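Local coordinates for protein thiosulfate sulfurtransferase TUM1 (Saccharomyces cerevisiae, PDB 3UTN) that accepts persulfide sulfur from the desulfurase NFS1 and passes it to UBA4 for 2-thiolation of the wobble uridine in tRNAs, at residues Asn75-Asp80 with Ser167-Ser172. Residues are numbered along the deposited sequence; the frame is centred on the assembly and turned at random. Where two conformers were deposited one is given.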
loop_
_atom_site.group_PDB
_atom_site.type_symbol
_atom_site.label_atom_id
_atom_site.label_comp_id
_atom_site.label_asym_id
_atom_site.label_seq_id
_atom_site.Cartn_x
_atom_site.Cartn_y
_atom_site.Cartn_z
ATOM N N ASN A 75 13.813 1.267 -16.859
ATOM C CA ASN A 75 13.485 2.671 -16.637
ATOM C C ASN A 75 12.861 2.912 -15.281
ATOM O O ASN A 75 12.269 3.961 -15.038
ATOM C CB ASN A 75 12.559 3.182 -17.743
ATOM C CG ASN A 75 13.036 2.787 -19.120
ATOM O OD1 ASN A 75 14.228 2.840 -19.409
ATOM N ND2 ASN A 75 12.110 2.370 -19.971
ATOM N N SER A 76 13.000 1.928 -14.402
ATOM C CA SER A 76 12.458 2.023 -13.060
ATOM C C SER A 76 13.126 3.122 -12.279
ATOM O O SER A 76 14.306 3.382 -12.446
ATOM C CB SER A 76 12.660 0.730 -12.291
ATOM O OG SER A 76 11.745 -0.257 -12.711
ATOM N N ILE A 77 12.352 3.759 -11.424
ATOM C CA ILE A 77 12.926 4.540 -10.380
ATOM C C ILE A 77 12.684 3.694 -9.161
ATOM O O ILE A 77 11.839 2.783 -9.155
ATOM C CB ILE A 77 12.254 5.905 -10.207
ATOM C CG1 ILE A 77 10.764 5.730 -9.897
ATOM C CG2 ILE A 77 12.496 6.755 -11.439
ATOM C CD1 ILE A 77 10.058 7.011 -9.553
ATOM N N PHE A 78 13.446 3.977 -8.130
ATOM C CA PHE A 78 13.204 3.352 -6.881
ATOM C C PHE A 78 12.421 4.338 -6.050
ATOM O O PHE A 78 12.799 5.496 -5.932
ATOM C CB PHE A 78 14.512 3.013 -6.206
ATOM C CG PHE A 78 14.341 2.492 -4.830
ATOM C CD1 PHE A 78 13.788 1.233 -4.617
ATOM C CD2 PHE A 78 14.710 3.264 -3.740
ATOM C CE1 PHE A 78 13.617 0.749 -3.337
ATOM C CE2 PHE A 78 14.547 2.778 -2.457
ATOM C CZ PHE A 78 13.998 1.523 -2.258
ATOM N N PHE A 79 11.316 3.870 -5.497
ATOM C CA PHE A 79 10.518 4.679 -4.609
ATOM C C PHE A 79 10.838 4.206 -3.216
ATOM O O PHE A 79 10.469 3.101 -2.821
ATOM C CB PHE A 79 9.042 4.489 -4.905
ATOM C CG PHE A 79 8.137 5.359 -4.091
ATOM C CD1 PHE A 79 7.822 5.023 -2.781
ATOM C CD2 PHE A 79 7.580 6.507 -4.641
ATOM C CE1 PHE A 79 6.972 5.817 -2.030
ATOM C CE2 PHE A 79 6.728 7.306 -3.895
ATOM C CZ PHE A 79 6.422 6.959 -2.590
ATOM N N ASP A 80 11.533 5.048 -2.478
ATOM C CA ASP A 80 11.923 4.702 -1.143
ATOM C C ASP A 80 10.751 4.913 -0.205
ATOM O O ASP A 80 10.481 6.027 0.235
ATOM C CB ASP A 80 13.124 5.527 -0.710
ATOM C CG ASP A 80 13.790 4.961 0.509
ATOM O OD1 ASP A 80 13.083 4.359 1.339
ATOM O OD2 ASP A 80 15.012 5.113 0.635
ATOM N N SER A 167 17.122 6.405 -9.726
ATOM C CA SER A 167 16.396 6.885 -10.867
ATOM C C SER A 167 17.386 7.132 -11.977
ATOM O O SER A 167 18.447 7.689 -11.739
ATOM C CB SER A 167 15.680 8.179 -10.545
ATOM O OG SER A 167 15.130 8.712 -11.734
ATOM N N PRO A 168 17.033 6.722 -13.196
ATOM C CA PRO A 168 17.845 7.019 -14.369
ATOM C C PRO A 168 17.492 8.383 -14.944
ATOM O O PRO A 168 18.088 8.814 -15.926
ATOM C CB PRO A 168 17.424 5.928 -15.344
ATOM C CG PRO A 168 15.987 5.689 -15.009
ATOM C CD PRO A 168 15.884 5.857 -13.521
ATOM N N TYR A 169 16.528 9.055 -14.327
ATOM C CA TYR A 169 16.003 10.287 -14.872
ATOM C C TYR A 169 16.664 11.467 -14.215
ATOM O O TYR A 169 16.979 11.408 -13.031
ATOM C CB TYR A 169 14.490 10.348 -14.679
ATOM C CG TYR A 169 13.805 9.135 -15.239
ATOM C CD1 TYR A 169 13.722 8.931 -16.613
ATOM C CD2 TYR A 169 13.268 8.177 -14.399
ATOM C CE1 TYR A 169 13.108 7.807 -17.132
ATOM C CE2 TYR A 169 12.656 7.048 -14.908
ATOM C CZ TYR A 169 12.578 6.872 -16.269
ATOM O OH TYR A 169 11.964 5.754 -16.763
ATOM N N PRO A 170 16.884 12.547 -14.985
ATOM C CA PRO A 170 17.410 13.756 -14.369
ATOM C C PRO A 170 16.399 14.263 -13.356
ATOM O O PRO A 170 15.201 14.014 -13.500
ATOM C CB PRO A 170 17.511 14.732 -15.543
ATOM C CG PRO A 170 16.517 14.240 -16.542
ATOM C CD PRO A 170 16.560 12.744 -16.409
ATOM N N LYS A 171 16.871 14.956 -12.331
ATOM C CA LYS A 171 15.964 15.553 -11.372
ATOM C C LYS A 171 14.907 16.364 -12.108
ATOM O O LYS A 171 15.189 17.037 -13.101
ATOM C CB LYS A 171 16.722 16.408 -10.357
ATOM C CG LYS A 171 17.390 15.586 -9.266
ATOM C CD LYS A 171 18.354 16.422 -8.441
ATOM C CE LYS A 171 18.821 15.671 -7.201
ATOM N NZ LYS A 171 19.537 14.402 -7.523
ATOM N N SER A 172 13.673 16.252 -11.647
ATOM C CA SER A 172 12.590 17.015 -12.226
ATOM C C SER A 172 12.129 18.000 -11.175
ATOM O O SER A 172 12.631 17.993 -10.053
ATOM C CB SER A 172 11.443 16.086 -12.591
ATOM O OG SER A 172 10.966 15.441 -11.423
#
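Ile77 pushes its CG2 methyl against the Tyr169 ring and the Ser167 side chain. Ile77 lies on 77-78, an outermost strand of the parallel sheet in the first rhodanese domain. The partner loop, 167-172, runs past this edge strand. Ile77 CG2 meets the ring at its edge, in the ring plane, 3.4 Å from Tyr169 CD2. Ile77 CG2 is also 3.3 Å from Ser167 OG. Ile77 CG2 is anti to its own carbonyl carbon, and this rotation brings the methyl against Tyr169 and Ser167. Pro168 packs beside the carbonyl just before the strand: Pro168 CD lies 3.1 Å from Ser76 O. Pro168 CG also rests over one face of the Tyr169 ring, offset toward the rim. At the far end of the ring, Tyr169 OH donates to Asn75 O, but the model is too tight here for the hydroxyl's place to be sure.

Further out, Tyr169 makes a cation-pi contact with Arg46 and touches Val48 of the neighbouring strand 47-51. Ile77 shares backbone hydrogen bonds with Pro49 and Asp51 of that strand. Ser167 OG also bonds to Leu108 O, so the loop is tied to the body of the domain. An ST turn shapes the loop itself. With chi1 at 172°, Ser167 OG swings away from its own N and beside its carbonyl carbon, where it accepts the N-H of Tyr169 at 3.0 Å between Tyr169 N and Ser167 OG, with an N-H...O angle of 158°.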